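Local atomic coordinates of Ras-associated and pleckstrin homology domains-containing protein 1 (Homo sapiens, PDB entry 4GN1), a protein that mediates localised membrane signals, is implicated in regulating lamellipodial dynamics, restrains cell adhesion and targets EVL and VASP to the leading edge. Residues V50-E55 with Q80-F85; E90-F95 with M246-A251; C202-H207 with I217-C222. One frame throughout, in Å; residues are numbered along the deposited sequence.

In the fold
From the N terminus, the chain first builds the Ras-associating domain, where contact 1 closes a loop of 24 residues by pairing strand 47-53 with strand 83-87. Strand 83-87 then leads into segment 90-95, which ends in helix 93-96; contact 2 joins it to segment 246-251 of helix 242-251, with 150 residues between. The PH domain lies within that long loop, so contact 3, one of its hairpins, strands 202-206 and 218-221, is nested inside contact 2, while contact 1 precedes both. Contacts 1 and 3 have centres about 17 Å apart and meet where Val53 packs on Lys206, at the seam between the domains. Contact 2 brings the C-terminal helix back to the segment that follows the Ras-associating strands.

Contact 1 (V50-E55 with Q80-F85); sequences VETVSE and QNKLIF
Thr52 and Lys82 run side by side and point the same way, and the hydroxyl of Thr52 takes part in the strand pairing. Its OG1 lies between the backbone N and the carbonyl carbon (chi1 68°), where it accepts the Lys82 N-H at 3.1 Å from OG1 to N. Lys82 O in turn receives Thr52 N at 2.9 Å, so the two residues are bonded twice. The methyl CG2 of Thr52 slants across Ile84 and meets its CD1 at 4.0 Å. Next along, Val50 and Ile84 form an antiparallel hydrogen-bonded pair, with Ile84 N 2.7 Å from Val50 O and the two CB atoms on the same face. Glu51 and Leu83, a non-hydrogen-bonded pair, lie on the other face, Glu51 CB against Leu83 CD1. Beyond the strand, the Asn81 amide lies alongside Val53, and its OD1 accepts Ser54 N at 2.8 Å in a nearly straight bond, 168° at the hydrogen. A water that donates to OD1 accepts from Glu55 N, giving the amide oxygen a second grip. In this ubiquitin-like Ras-associating domain, strand 58-61 flanks strand 47-53, with Glu51 salt-bridged to Arg60, while strand 5-11 borders strand 83-87 and helix 28-39 packs on Phe85.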
ATOM      1  N   VAL A  50      10.367   2.548  -2.955  1.00 16.33           N
ATOM      2  CA  VAL A  50       9.393   3.315  -2.222  1.00 16.60           C
ATOM      3  C   VAL A  50       9.376   4.719  -2.820  1.00 17.14           C
ATOM      4  O   VAL A  50      10.447   5.284  -3.097  1.00 16.65           O
ATOM      5  CB  VAL A  50       9.836   3.378  -0.744  1.00 17.33           C
ATOM      6  CG1 VAL A  50       8.894   4.241   0.080  1.00 17.42           C
ATOM      7  CG2 VAL A  50       9.983   1.974  -0.156  1.00 16.79           C
ATOM      8  N   GLU A  51       8.181   5.279  -3.036  1.00 17.88           N
ATOM      9  CA  GLU A  51       8.077   6.701  -3.430  1.00 18.68           C
ATOM     10  C   GLU A  51       7.505   7.517  -2.288  1.00 19.46           C
ATOM     11  O   GLU A  51       6.633   7.024  -1.560  1.00 19.74           O
ATOM     12  CB  GLU A  51       7.264   6.906  -4.734  1.00 19.32           C
ATOM     13  CG  GLU A  51       5.754   6.690  -4.645  1.00 19.98           C
ATOM     14  CD  GLU A  51       5.025   6.901  -5.966  1.00 20.21           C
ATOM     15  OE1 GLU A  51       3.942   6.325  -6.143  1.00 21.39           O
ATOM     16  OE2 GLU A  51       5.516   7.623  -6.849  1.00 21.50           O
ATOM     17  N   THR A  52       8.024   8.727  -2.090  1.00 19.19           N
ATOM     18  CA  THR A  52       7.355   9.658  -1.208  1.00 20.47           C
ATOM     19  C   THR A  52       6.564  10.632  -2.077  1.00 20.93           C
ATOM     20  O   THR A  52       7.002  10.958  -3.192  1.00 21.44           O
ATOM     21  CB  THR A  52       8.316  10.460  -0.283  1.00 21.71           C
ATOM     22  OG1 THR A  52       9.107  11.373  -1.069  1.00 22.49           O
ATOM     23  CG2 THR A  52       9.202   9.536   0.585  1.00 20.34           C
ATOM     24  N   VAL A  53       5.389  11.049  -1.599  1.00 21.14           N
ATOM     25  CA  VAL A  53       4.681  12.178  -2.194  1.00 21.81           C
ATOM     26  C   VAL A  53       4.926  13.346  -1.265  1.00 23.50           C
ATOM     27  O   VAL A  53       4.402  13.411  -0.153  1.00 23.73           O
ATOM     28  CB  VAL A  53       3.187  11.911  -2.433  1.00 22.01           C
ATOM     29  CG1 VAL A  53       2.541  13.126  -3.071  1.00 22.48           C
ATOM     30  CG2 VAL A  53       3.011  10.710  -3.360  1.00 20.55           C
ATOM     31  N   SER A  54       5.787  14.245  -1.728  1.00 25.13           N
ATOM     32  CA  SER A  54       6.420  15.237  -0.876  1.00 27.13           C
ATOM     33  C   SER A  54       5.469  16.316  -0.353  1.00 29.36           C
ATOM     34  O   SER A  54       5.575  16.712   0.799  1.00 31.10           O
ATOM     35  CB  SER A  54       7.578  15.882  -1.624  1.00 28.51           C
ATOM     36  OG  SER A  54       8.429  16.516  -0.699  1.00 32.58           O
ATOM     37  N   GLU A  55       4.556  16.786  -1.201  1.00 30.01           N
ATOM     38  CA  GLU A  55       3.520  17.743  -0.827  1.00 31.64           C
ATOM     39  C   GLU A  55       2.576  17.263   0.266  1.00 32.21           C
ATOM     40  O   GLU A  55       1.890  18.076   0.912  1.00 35.45           O
ATOM     41  CB  GLU A  55       2.678  18.068  -2.053  1.00 32.91           C
ATOM     42  CG  GLU A  55       3.089  19.350  -2.748  1.00 35.78           C
ATOM     43  CD  GLU A  55       2.859  20.557  -1.854  1.00 38.15           C
ATOM     44  OE1 GLU A  55       1.686  20.919  -1.605  1.00 39.94           O
ATOM     45  OE2 GLU A  55       3.853  21.137  -1.384  1.00 39.50           O
ATOM     46  N   GLN A  80       9.154  17.242  -5.707  1.00 32.10           N
ATOM     47  CA  GLN A  80      10.202  16.965  -4.742  1.00 33.04           C
ATOM     48  C   GLN A  80      10.007  15.557  -4.175  1.00 31.26           C
ATOM     49  O   GLN A  80      10.568  15.210  -3.127  1.00 30.14           O
ATOM     50  CB  GLN A  80      10.154  17.967  -3.598  1.00 36.39           C
ATOM     51  CG  GLN A  80       9.929  19.410  -3.998  1.00 38.93           C
ATOM     52  CD  GLN A  80      10.260  20.351  -2.862  1.00 41.09           C
ATOM     53  OE1 GLN A  80      11.374  20.327  -2.341  1.00 42.04           O
ATOM     54  NE2 GLN A  80       9.294  21.177  -2.465  1.00 41.28           N
ATOM     55  N   ASN A  81       9.192  14.764  -4.868  1.00 28.79           N
ATOM     56  CA  ASN A  81       9.044  13.348  -4.564  1.00 27.42           C
ATOM     57  C   ASN A  81      10.399  12.628  -4.627  1.00 26.80           C
ATOM     58  O   ASN A  81      11.251  12.964  -5.445  1.00 26.69           O
ATOM     59  CB  ASN A  81       8.080  12.702  -5.567  1.00 25.35           C
ATOM     60  CG  ASN A  81       6.646  13.171  -5.393  1.00 24.33           C
ATOM     61  OD1 ASN A  81       6.312  13.878  -4.432  1.00 23.26           O
ATOM     62  ND2 ASN A  81       5.789  12.764  -6.324  1.00 21.91           N
ATOM     63  N   LYS A  82      10.579  11.631  -3.773  1.00 25.70           N
ATOM     64  CA  LYS A  82      11.806  10.843  -3.776  1.00 25.00           C
ATOM     65  C   LYS A  82      11.520   9.374  -4.064  1.00 22.98           C
ATOM     66  O   LYS A  82      10.430   8.852  -3.770  1.00 22.57           O
ATOM     67  CB  LYS A  82      12.509  10.947  -2.425  1.00 26.60           C
ATOM     68  CG  LYS A  82      12.924  12.345  -2.031  1.00 29.40           C
ATOM     69  CD  LYS A  82      13.682  12.298  -0.712  1.00 32.69           C
ATOM     70  CE  LYS A  82      14.284  13.655  -0.346  1.00 34.70           C
ATOM     71  NZ  LYS A  82      14.867  13.623   1.036  1.00 36.20           N
ATOM     72  N   LEU A  83      12.509   8.715  -4.644  1.00 20.70           N
ATOM     73  CA  LEU A  83      12.503   7.285  -4.772  1.00 18.60           C
ATOM     74  C   LEU A  83      13.456   6.782  -3.715  1.00 18.78           C
ATOM     75  O   LEU A  83      14.512   7.390  -3.479  1.00 18.86           O
ATOM     76  CB  LEU A  83      12.977   6.882  -6.155  1.00 18.27           C
ATOM     77  CG  LEU A  83      11.964   6.403  -7.208  1.00 18.48           C
ATOM     78  CD1 LEU A  83      10.554   6.943  -7.020  1.00 18.11           C
ATOM     79  CD2 LEU A  83      12.455   6.651  -8.622  1.00 17.92           C
ATOM     80  N   ILE A  84      13.075   5.690  -3.058  1.00 17.90           N
ATOM     81  CA  ILE A  84      13.890   5.127  -2.012  1.00 18.44           C
ATOM     82  C   ILE A  84      14.013   3.612  -2.158  1.00 17.95           C
ATOM     83  O   ILE A  84      13.010   2.888  -2.224  1.00 17.29           O
ATOM     84  CB  ILE A  84      13.356   5.471  -0.600  1.00 18.88           C
ATOM     85  CG1 ILE A  84      12.971   6.946  -0.506  1.00 19.69           C
ATOM     86  CG2 ILE A  84      14.403   5.128   0.454  1.00 19.74           C
ATOM     87  CD1 ILE A  84      12.566   7.422   0.880  1.00 20.77           C
ATOM     88  N   PHE A  85      15.260   3.150  -2.160  1.00 18.18           N
ATOM     89  CA  PHE A  85      15.581   1.746  -2.243  1.00 17.66           C
ATOM     90  C   PHE A  85      15.970   1.263  -0.861  1.00 18.63           C
ATOM     91  O   PHE A  85      17.010   1.639  -0.357  1.00 19.50           O
ATOM     92  CB  PHE A  85      16.723   1.560  -3.229  1.00 17.28           C
ATOM     93  CG  PHE A  85      17.264   0.173  -3.280  1.00 17.03           C
ATOM     94  CD1 PHE A  85      16.507  -0.865  -3.811  1.00 16.53           C
ATOM     95  CD2 PHE A  85      18.527  -0.093  -2.822  1.00 17.52           C
ATOM     96  CE1 PHE A  85      17.015  -2.150  -3.875  1.00 16.89           C
ATOM     97  CE2 PHE A  85      19.045  -1.374  -2.884  1.00 18.05           C
ATOM     98  CZ  PHE A  85      18.295  -2.402  -3.410  1.00 17.64           C
TER
HETATM   99  O   HOH W   1       4.606  16.251  -3.913  1.00 33.99           O

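Contact 2 (E90-F95 with M246-A251); sequences EKYALF and MNYQEA
Tyr248 packs against Tyr92 and Phe95 in a buried aromatic cluster. The pair with Phe95 is the more intimate. Their side chains slide past each other in opposite directions, and the rings are nearly parallel, planes 22° apart, but so displaced that they barely overlap. An aliphatic carbon lies over one face of each ring instead, in reciprocal CH-pi contacts: Phe95 CB sits squarely over the Tyr248 ring, 3.4 Å from its centroid, while Tyr248 CB lies over the Phe95 ring, 4.0 Å from that centroid. With CG anti to the backbone N (chi1 173°), Tyr248 sends its ring out from the helix to lie beneath Phe95 CB.

Tyr92 meets Tyr248 differently. The two rings are oblique, their planes 56° apart, and Tyr92 CG comes up at the edge of the Tyr248 ring, 3.7 Å from CD1. Tyr248 CA adds an off-centre CH-pi contact to the Tyr92 ring. The remaining contacts are van der Waals: Tyr92 CE2 touches the methyl of Ala251, CB, at 3.8 Å, and Tyr92 OH comes within 3.4 Å of Asn247 CB. The ring thus reaches along one side of the helix from Asn247 to Ala251, a full turn, and Lys91 CG covers one of its faces from within its own segment.

No hydrogen bond joins the two segments. The Tyr92 hydroxyl has its polar partner in Asp64, which also forms a salt bridge with Lys91. Tyr92 occupies the N-cap position of helix 93-96 and its O accepts Phe95 N; the two aromatic residues flank the start of the helix. Around the cluster, Phe124 of helix 113-124 meets the Phe95 ring, Leu94 packs on helix 225-240, and Ala251 touches Arg29 of helix 28-39, which places the C-terminal helix 242-251 against the Ras-associating domain.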
ATOM      1  N   GLU A  90       7.011  -5.002   5.258  1.00 29.46           N
ATOM      2  CA  GLU A  90       5.609  -4.815   4.911  1.00 29.76           C
ATOM      3  C   GLU A  90       5.233  -5.383   3.534  1.00 30.33           C
ATOM      4  O   GLU A  90       4.083  -5.780   3.343  1.00 30.68           O
ATOM      5  CB  GLU A  90       5.204  -3.335   4.918  1.00 29.72           C
ATOM      6  CG  GLU A  90       5.252  -2.623   6.247  1.00 31.01           C
ATOM      7  CD  GLU A  90       6.389  -1.620   6.339  1.00 31.95           C
ATOM      8  OE1 GLU A  90       6.280  -0.697   7.167  1.00 34.81           O
ATOM      9  OE2 GLU A  90       7.383  -1.738   5.598  1.00 31.10           O
ATOM     10  N   LYS A  91       6.169  -5.408   2.574  1.00 29.41           N
ATOM     11  CA  LYS A  91       5.787  -5.736   1.179  1.00 27.31           C
ATOM     12  C   LYS A  91       5.235  -7.153   1.028  1.00 25.63           C
ATOM     13  O   LYS A  91       4.197  -7.350   0.409  1.00 25.08           O
ATOM     14  CB  LYS A  91       6.926  -5.471   0.158  1.00 27.11           C
ATOM     15  CG  LYS A  91       6.495  -5.748  -1.291  1.00 28.10           C
ATOM     16  CD  LYS A  91       7.516  -5.329  -2.362  1.00 30.33           C
ATOM     17  CE  LYS A  91       8.802  -6.179  -2.349  1.00 28.63           C
ATOM     18  NZ  LYS A  91       9.750  -5.808  -3.436  1.00 25.86           N
ATOM     19  N   TYR A  92       5.933  -8.133   1.578  1.00 25.08           N
ATOM     20  CA  TYR A  92       5.446  -9.505   1.477  1.00 26.30           C
ATOM     21  C   TYR A  92       5.070 -10.154   2.808  1.00 26.92           C
ATOM     22  O   TYR A  92       4.973 -11.380   2.895  1.00 28.27           O
ATOM     23  CB  TYR A  92       6.420 -10.378   0.676  1.00 25.80           C
ATOM     24  CG  TYR A  92       6.465  -9.959  -0.772  1.00 25.80           C
ATOM     25  CD1 TYR A  92       5.285  -9.889  -1.543  1.00 25.25           C
ATOM     26  CD2 TYR A  92       7.668  -9.600  -1.375  1.00 24.72           C
ATOM     27  CE1 TYR A  92       5.316  -9.487  -2.865  1.00 24.21           C
ATOM     28  CE2 TYR A  92       7.707  -9.205  -2.693  1.00 24.22           C
ATOM     29  CZ  TYR A  92       6.533  -9.151  -3.432  1.00 24.24           C
ATOM     30  OH  TYR A  92       6.591  -8.734  -4.731  1.00 24.05           O
ATOM     31  N   ALA A  93       4.853  -9.336   3.836  1.00 27.04           N
ATOM     32  CA  ALA A  93       4.481  -9.860   5.155  1.00 28.76           C
ATOM     33  C   ALA A  93       3.281 -10.789   4.955  1.00 30.42           C
ATOM     34  O   ALA A  93       3.364 -11.992   5.194  1.00 31.46           O
ATOM     35  CB  ALA A  93       4.154  -8.735   6.131  1.00 27.57           C
ATOM     36  N   LEU A  94       2.201 -10.218   4.432  1.00 30.54           N
ATOM     37  CA  LEU A  94       0.989 -10.941   4.079  1.00 31.17           C
ATOM     38  C   LEU A  94       1.210 -12.340   3.471  1.00 31.31           C
ATOM     39  O   LEU A  94       0.447 -13.271   3.736  1.00 33.17           O
ATOM     40  CB  LEU A  94       0.161 -10.063   3.133  1.00 30.93           C
ATOM     41  CG  LEU A  94      -0.773 -10.746   2.149  1.00 31.55           C
ATOM     42  CD1 LEU A  94      -2.059 -11.073   2.887  1.00 33.47           C
ATOM     43  CD2 LEU A  94      -1.067  -9.858   0.955  1.00 31.32           C
ATOM     44  N   PHE A  95       2.243 -12.498   2.663  1.00 29.69           N
ATOM     45  CA  PHE A  95       2.466 -13.770   1.998  1.00 30.31           C
ATOM     46  C   PHE A  95       3.270 -14.737   2.833  1.00 31.80           C
ATOM     47  O   PHE A  95       3.054 -15.939   2.741  1.00 32.61           O
ATOM     48  CB  PHE A  95       3.138 -13.549   0.657  1.00 30.25           C
ATOM     49  CG  PHE A  95       2.208 -13.001  -0.364  1.00 29.02           C
ATOM     50  CD1 PHE A  95       1.489 -13.860  -1.191  1.00 29.40           C
ATOM     51  CD2 PHE A  95       1.991 -11.638  -0.448  1.00 27.38           C
ATOM     52  CE1 PHE A  95       0.597 -13.362  -2.114  1.00 28.78           C
ATOM     53  CE2 PHE A  95       1.094 -11.130  -1.360  1.00 27.67           C
ATOM     54  CZ  PHE A  95       0.395 -11.993  -2.195  1.00 28.67           C
ATOM     55  N   MET A 246       1.355 -13.389  -7.917  1.00 28.15           N
ATOM     56  CA  MET A 246       2.347 -13.555  -8.964  1.00 29.04           C
ATOM     57  C   MET A 246       3.622 -12.758  -8.682  1.00 28.30           C
ATOM     58  O   MET A 246       4.729 -13.228  -9.002  1.00 29.45           O
ATOM     59  CB  MET A 246       1.759 -13.173 -10.311  1.00 30.12           C
ATOM     60  CG  MET A 246       0.508 -13.976 -10.666  1.00 32.78           C
ATOM     61  SD  MET A 246      -0.152 -13.480 -12.268  1.00 34.98           S
ATOM     62  CE  MET A 246       1.261 -13.803 -13.344  1.00 34.26           C
ATOM     63  N   ASN A 247       3.486 -11.575  -8.079  1.00 25.98           N
ATOM     64  CA  ASN A 247       4.674 -10.795  -7.730  1.00 26.02           C
ATOM     65  C   ASN A 247       5.518 -11.533  -6.722  1.00 27.98           C
ATOM     66  O   ASN A 247       6.742 -11.628  -6.870  1.00 27.94           O
ATOM     67  CB  ASN A 247       4.316  -9.415  -7.194  1.00 22.99           C
ATOM     68  CG  ASN A 247       3.713  -8.524  -8.254  1.00 21.34           C
ATOM     69  OD1 ASN A 247       3.695  -8.862  -9.437  1.00 21.27           O
ATOM     70  ND2 ASN A 247       3.214  -7.378  -7.836  1.00 20.42           N
ATOM     71  N   TYR A 248       4.844 -12.070  -5.708  1.00 30.42           N
ATOM     72  CA  TYR A 248       5.505 -12.798  -4.626  1.00 32.26           C
ATOM     73  C   TYR A 248       6.226 -14.044  -5.167  1.00 34.30           C
ATOM     74  O   TYR A 248       7.420 -14.219  -4.933  1.00 33.99           O
ATOM     75  CB  TYR A 248       4.490 -13.122  -3.518  1.00 33.31           C
ATOM     76  CG  TYR A 248       5.016 -14.023  -2.418  1.00 34.95           C
ATOM     77  CD1 TYR A 248       5.953 -13.565  -1.502  1.00 34.34           C
ATOM     78  CD2 TYR A 248       4.564 -15.343  -2.297  1.00 38.43           C
ATOM     79  CE1 TYR A 248       6.440 -14.389  -0.505  1.00 36.30           C
ATOM     80  CE2 TYR A 248       5.045 -16.183  -1.298  1.00 38.94           C
ATOM     81  CZ  TYR A 248       5.985 -15.696  -0.415  1.00 38.97           C
ATOM     82  OH  TYR A 248       6.468 -16.508   0.563  1.00 41.42           O
ATOM     83  N   GLN A 249       5.504 -14.871  -5.925  1.00 37.94           N
ATOM     84  CA  GLN A 249       6.065 -16.075  -6.546  1.00 42.14           C
ATOM     85  C   GLN A 249       7.321 -15.728  -7.347  1.00 43.23           C
ATOM     86  O   GLN A 249       8.331 -16.420  -7.246  1.00 45.71           O
ATOM     87  CB  GLN A 249       5.044 -16.755  -7.469  1.00 44.93           C
ATOM     88  CG  GLN A 249       3.794 -17.324  -6.813  1.00 47.50           C
ATOM     89  CD  GLN A 249       3.907 -18.798  -6.439  1.00 52.96           C
ATOM     90  OE1 GLN A 249       3.564 -19.187  -5.320  1.00 55.47           O
ATOM     91  NE2 GLN A 249       4.371 -19.628  -7.372  1.00 53.63           N
ATOM     92  N   GLU A 250       7.251 -14.652  -8.132  1.00 43.39           N
ATOM     93  CA  GLU A 250       8.372 -14.194  -8.943  1.00 42.93           C
ATOM     94  C   GLU A 250       9.519 -13.640  -8.099  1.00 42.85           C
ATOM     95  O   GLU A 250      10.680 -13.830  -8.431  1.00 44.96           O
ATOM     96  CB  GLU A 250       7.892 -13.144  -9.937  1.00 43.78           C
ATOM     97  CG  GLU A 250       8.901 -12.771 -11.019  1.00 46.75           C
ATOM     98  CD  GLU A 250       8.312 -11.859 -12.090  1.00 49.17           C
ATOM     99  OE1 GLU A 250       9.071 -11.085 -12.704  1.00 50.90           O
ATOM    100  OE2 GLU A 250       7.085 -11.916 -12.331  1.00 51.81           O
ATOM    101  N   ALA A 251       9.193 -12.958  -7.010  1.00 41.96           N
ATOM    102  CA  ALA A 251      10.213 -12.312  -6.183  1.00 44.22           C
ATOM    103  C   ALA A 251      11.077 -13.328  -5.437  1.00 47.75           C
ATOM    104  O   ALA A 251      12.267 -13.092  -5.187  1.00 46.23           O
ATOM    105  CB  ALA A 251       9.566 -11.347  -5.194  1.00 41.70           C
TER

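Contact 3 (C202-H207 with I217-C222); sequences CLVLKH and IKYLCC
Lys206 NZ, gripped by His207 O at 2.7 Å and also bonded to Tyr186 OH and a malonate ion probably from the crystallisation liquor, lies at one end of an antiparallel beta hairpin of the PH domain. Strands 202-206 and 218-221 run at 161° to each other. Four backbone bonds tie Leu203 to Leu220 and Leu205 to Lys218, and the straightest, Lys218 N to Leu205 O, is 3.0 Å long with 175° at the hydrogen. On the face that carries Leu203, Leu205, Lys218 and Leu220, Leu203 and Leu205 each slant across Leu220. Leu205 CD1 meets Leu220 CD1 at 4.0 Å, and helix 225-240 covers this side through Leu228 and Ile235. The opposite face carries Cys202, Val204, Tyr219 and Cys221. There Val204 lies alongside Tyr219 and sends CG1, anti to the backbone N (chi1 -179°), against Ile217 CG2 at 3.4 Å, while Lys141 makes a cation-pi contact with the tyrosine ring. Strands 184-188 and 135-141 continue the pairing beyond the hairpin. At its other end, Leu203 CD2 touches two partners, 3.6 Å from both Leu220 CB and Cys222 SG.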
ATOM      1  N   CYS A 202      -1.589   5.585  10.186  1.00 29.95           N
ATOM      2  CA  CYS A 202      -2.395   6.242   9.163  1.00 29.79           C
ATOM      3  C   CYS A 202      -2.179   5.719   7.749  1.00 27.94           C
ATOM      4  O   CYS A 202      -1.036   5.570   7.290  1.00 26.22           O
ATOM      5  CB  CYS A 202      -2.113   7.742   9.154  1.00 31.14           C
ATOM      6  SG  CYS A 202      -2.745   8.659  10.567  1.00 34.37           S
ATOM      7  N   LEU A 203      -3.286   5.485   7.047  1.00 27.98           N
ATOM      8  CA  LEU A 203      -3.252   5.186   5.606  1.00 26.78           C
ATOM      9  C   LEU A 203      -3.982   6.267   4.770  1.00 27.28           C
ATOM     10  O   LEU A 203      -4.898   6.930   5.264  1.00 28.78           O
ATOM     11  CB  LEU A 203      -3.825   3.804   5.328  1.00 26.57           C
ATOM     12  CG  LEU A 203      -5.310   3.573   5.632  1.00 27.94           C
ATOM     13  CD1 LEU A 203      -5.824   2.448   4.735  1.00 27.91           C
ATOM     14  CD2 LEU A 203      -5.548   3.226   7.086  1.00 28.60           C
ATOM     15  N   VAL A 204      -3.564   6.437   3.516  1.00 25.69           N
ATOM     16  CA  VAL A 204      -4.063   7.499   2.661  1.00 25.09           C
ATOM     17  C   VAL A 204      -4.400   6.860   1.334  1.00 24.11           C
ATOM     18  O   VAL A 204      -3.627   6.047   0.814  1.00 22.73           O
ATOM     19  CB  VAL A 204      -3.021   8.633   2.422  1.00 25.50           C
ATOM     20  CG1 VAL A 204      -3.588   9.742   1.541  1.00 25.06           C
ATOM     21  CG2 VAL A 204      -2.534   9.248   3.723  1.00 26.48           C
ATOM     22  N   LEU A 205      -5.575   7.212   0.811  1.00 24.74           N
ATOM     23  CA  LEU A 205      -6.026   6.770  -0.514  1.00 23.92           C
ATOM     24  C   LEU A 205      -6.194   7.992  -1.413  1.00 23.79           C
ATOM     25  O   LEU A 205      -6.847   8.966  -1.039  1.00 24.62           O
ATOM     26  CB  LEU A 205      -7.324   5.989  -0.401  1.00 24.48           C
ATOM     27  CG  LEU A 205      -7.329   4.853   0.612  1.00 24.59           C
ATOM     28  CD1 LEU A 205      -8.699   4.767   1.228  1.00 26.66           C
ATOM     29  CD2 LEU A 205      -6.999   3.538  -0.052  1.00 24.08           C
ATOM     30  N   LYS A 206      -5.525   7.963  -2.560  1.00 22.65           N
ATOM     31  CA  LYS A 206      -5.670   9.008  -3.581  1.00 22.89           C
ATOM     32  C   LYS A 206      -5.346   8.478  -4.963  1.00 22.03           C
ATOM     33  O   LYS A 206      -4.596   7.514  -5.111  1.00 21.08           O
ATOM     34  CB  LYS A 206      -4.788  10.237  -3.299  1.00 22.53           C
ATOM     35  CG  LYS A 206      -3.288   9.976  -3.380  1.00 20.68           C
ATOM     36  CD  LYS A 206      -2.524  11.257  -3.701  1.00 20.87           C
ATOM     37  CE  LYS A 206      -1.139  10.930  -4.256  1.00 19.66           C
ATOM     38  NZ  LYS A 206      -1.265  10.362  -5.623  1.00 18.91           N
ATOM     39  N   HIS A 207      -5.937   9.130  -5.959  1.00 22.73           N
ATOM     40  CA  HIS A 207      -5.588   8.955  -7.354  1.00 22.08           C
ATOM     41  C   HIS A 207      -4.106   9.190  -7.559  1.00 21.41           C
ATOM     42  O   HIS A 207      -3.539  10.128  -6.994  1.00 21.13           O
ATOM     43  CB  HIS A 207      -6.410   9.921  -8.210  1.00 22.50           C
ATOM     44  CG  HIS A 207      -6.339   9.635  -9.688  1.00 22.45           C
ATOM     45  ND1 HIS A 207      -5.221   9.845 -10.418  1.00 21.81           N
ATOM     46  CD2 HIS A 207      -7.293   9.134 -10.565  1.00 22.84           C
ATOM     47  CE1 HIS A 207      -5.446   9.485 -11.693  1.00 21.66           C
ATOM     48  NE2 HIS A 207      -6.717   9.059 -11.780  1.00 22.87           N
ATOM     49  N   ILE A 217      -8.458  13.435  -1.528  1.00 30.61           N
ATOM     50  CA  ILE A 217      -7.553  12.585  -0.802  1.00 29.05           C
ATOM     51  C   ILE A 217      -8.310  12.146   0.450  1.00 29.93           C
ATOM     52  O   ILE A 217      -8.888  12.981   1.128  1.00 30.70           O
ATOM     53  CB  ILE A 217      -6.266  13.353  -0.421  1.00 28.69           C
ATOM     54  CG1 ILE A 217      -5.583  13.937  -1.684  1.00 28.47           C
ATOM     55  CG2 ILE A 217      -5.332  12.444   0.334  1.00 27.23           C
ATOM     56  CD1 ILE A 217      -4.450  14.920  -1.438  1.00 28.61           C
ATOM     57  N   LYS A 218      -8.317  10.842   0.729  1.00 28.85           N
ATOM     58  CA  LYS A 218      -8.955  10.291   1.919  1.00 28.88           C
ATOM     59  C   LYS A 218      -7.907   9.898   2.956  1.00 28.22           C
ATOM     60  O   LYS A 218      -6.937   9.196   2.637  1.00 26.02           O
ATOM     61  CB  LYS A 218      -9.778   9.069   1.540  1.00 28.85           C
ATOM     62  CG  LYS A 218     -10.891   9.360   0.557  1.00 29.95           C
ATOM     63  CD  LYS A 218     -11.915  10.275   1.195  1.00 31.73           C
ATOM     64  CE  LYS A 218     -13.133  10.487   0.317  1.00 33.05           C
ATOM     65  NZ  LYS A 218     -13.836  11.719   0.756  1.00 34.80           N
ATOM     66  N   TYR A 219      -8.111  10.349   4.196  1.00 29.47           N
ATOM     67  CA  TYR A 219      -7.182  10.060   5.290  1.00 29.41           C
ATOM     68  C   TYR A 219      -7.803   9.198   6.369  1.00 30.43           C
ATOM     69  O   TYR A 219      -8.843   9.545   6.915  1.00 32.46           O
ATOM     70  CB  TYR A 219      -6.708  11.350   5.926  1.00 30.24           C
ATOM     71  CG  TYR A 219      -6.004  12.283   4.986  1.00 29.58           C
ATOM     72  CD1 TYR A 219      -4.638  12.350   4.977  1.00 28.55           C
ATOM     73  CD2 TYR A 219      -6.717  13.122   4.128  1.00 30.38           C
ATOM     74  CE1 TYR A 219      -3.974  13.221   4.143  1.00 28.99           C
ATOM     75  CE2 TYR A 219      -6.067  14.001   3.278  1.00 30.13           C
ATOM     76  CZ  TYR A 219      -4.690  14.040   3.290  1.00 29.43           C
ATOM     77  OH  TYR A 219      -3.994  14.880   2.471  1.00 29.66           O
ATOM     78  N   LEU A 220      -7.155   8.084   6.687  1.00 29.63           N
ATOM     79  CA  LEU A 220      -7.671   7.153   7.682  1.00 30.83           C
ATOM     80  C   LEU A 220      -6.644   6.907   8.790  1.00 31.21           C
ATOM     81  O   LEU A 220      -5.438   6.833   8.522  1.00 30.40           O
ATOM     82  CB  LEU A 220      -8.061   5.834   7.025  1.00 30.10           C
ATOM     83  CG  LEU A 220      -9.188   5.912   6.007  1.00 30.97           C
ATOM     84  CD1 LEU A 220      -9.343   4.617   5.209  1.00 30.04           C
ATOM     85  CD2 LEU A 220     -10.483   6.286   6.701  1.00 33.12           C
ATOM     86  N   CYS A 221      -7.122   6.788  10.023  1.00 32.84           N
ATOM     87  CA  CYS A 221      -6.257   6.543  11.177  1.00 33.45           C
ATOM     88  C   CYS A 221      -6.723   5.303  11.931  1.00 34.12           C
ATOM     89  O   CYS A 221      -7.916   5.144  12.209  1.00 35.42           O
ATOM     90  CB  CYS A 221      -6.240   7.748  12.118  1.00 35.02           C
ATOM     91  SG  CYS A 221      -5.135   7.556  13.530  1.00 36.27           S
ATOM     92  N   CYS A 222      -5.776   4.435  12.267  1.00 33.19           N
ATOM     93  CA  CYS A 222      -6.107   3.175  12.886  1.00 33.90           C
ATOM     94  C   CYS A 222      -5.714   3.198  14.349  1.00 35.80           C
ATOM     95  O   CYS A 222      -4.848   3.991  14.747  1.00 35.38           O
ATOM     96  CB  CYS A 222      -5.390   2.047  12.168  1.00 31.92           C
ATOM     97  SG  CYS A 222      -5.778   1.966  10.412  1.00 29.78           S
TER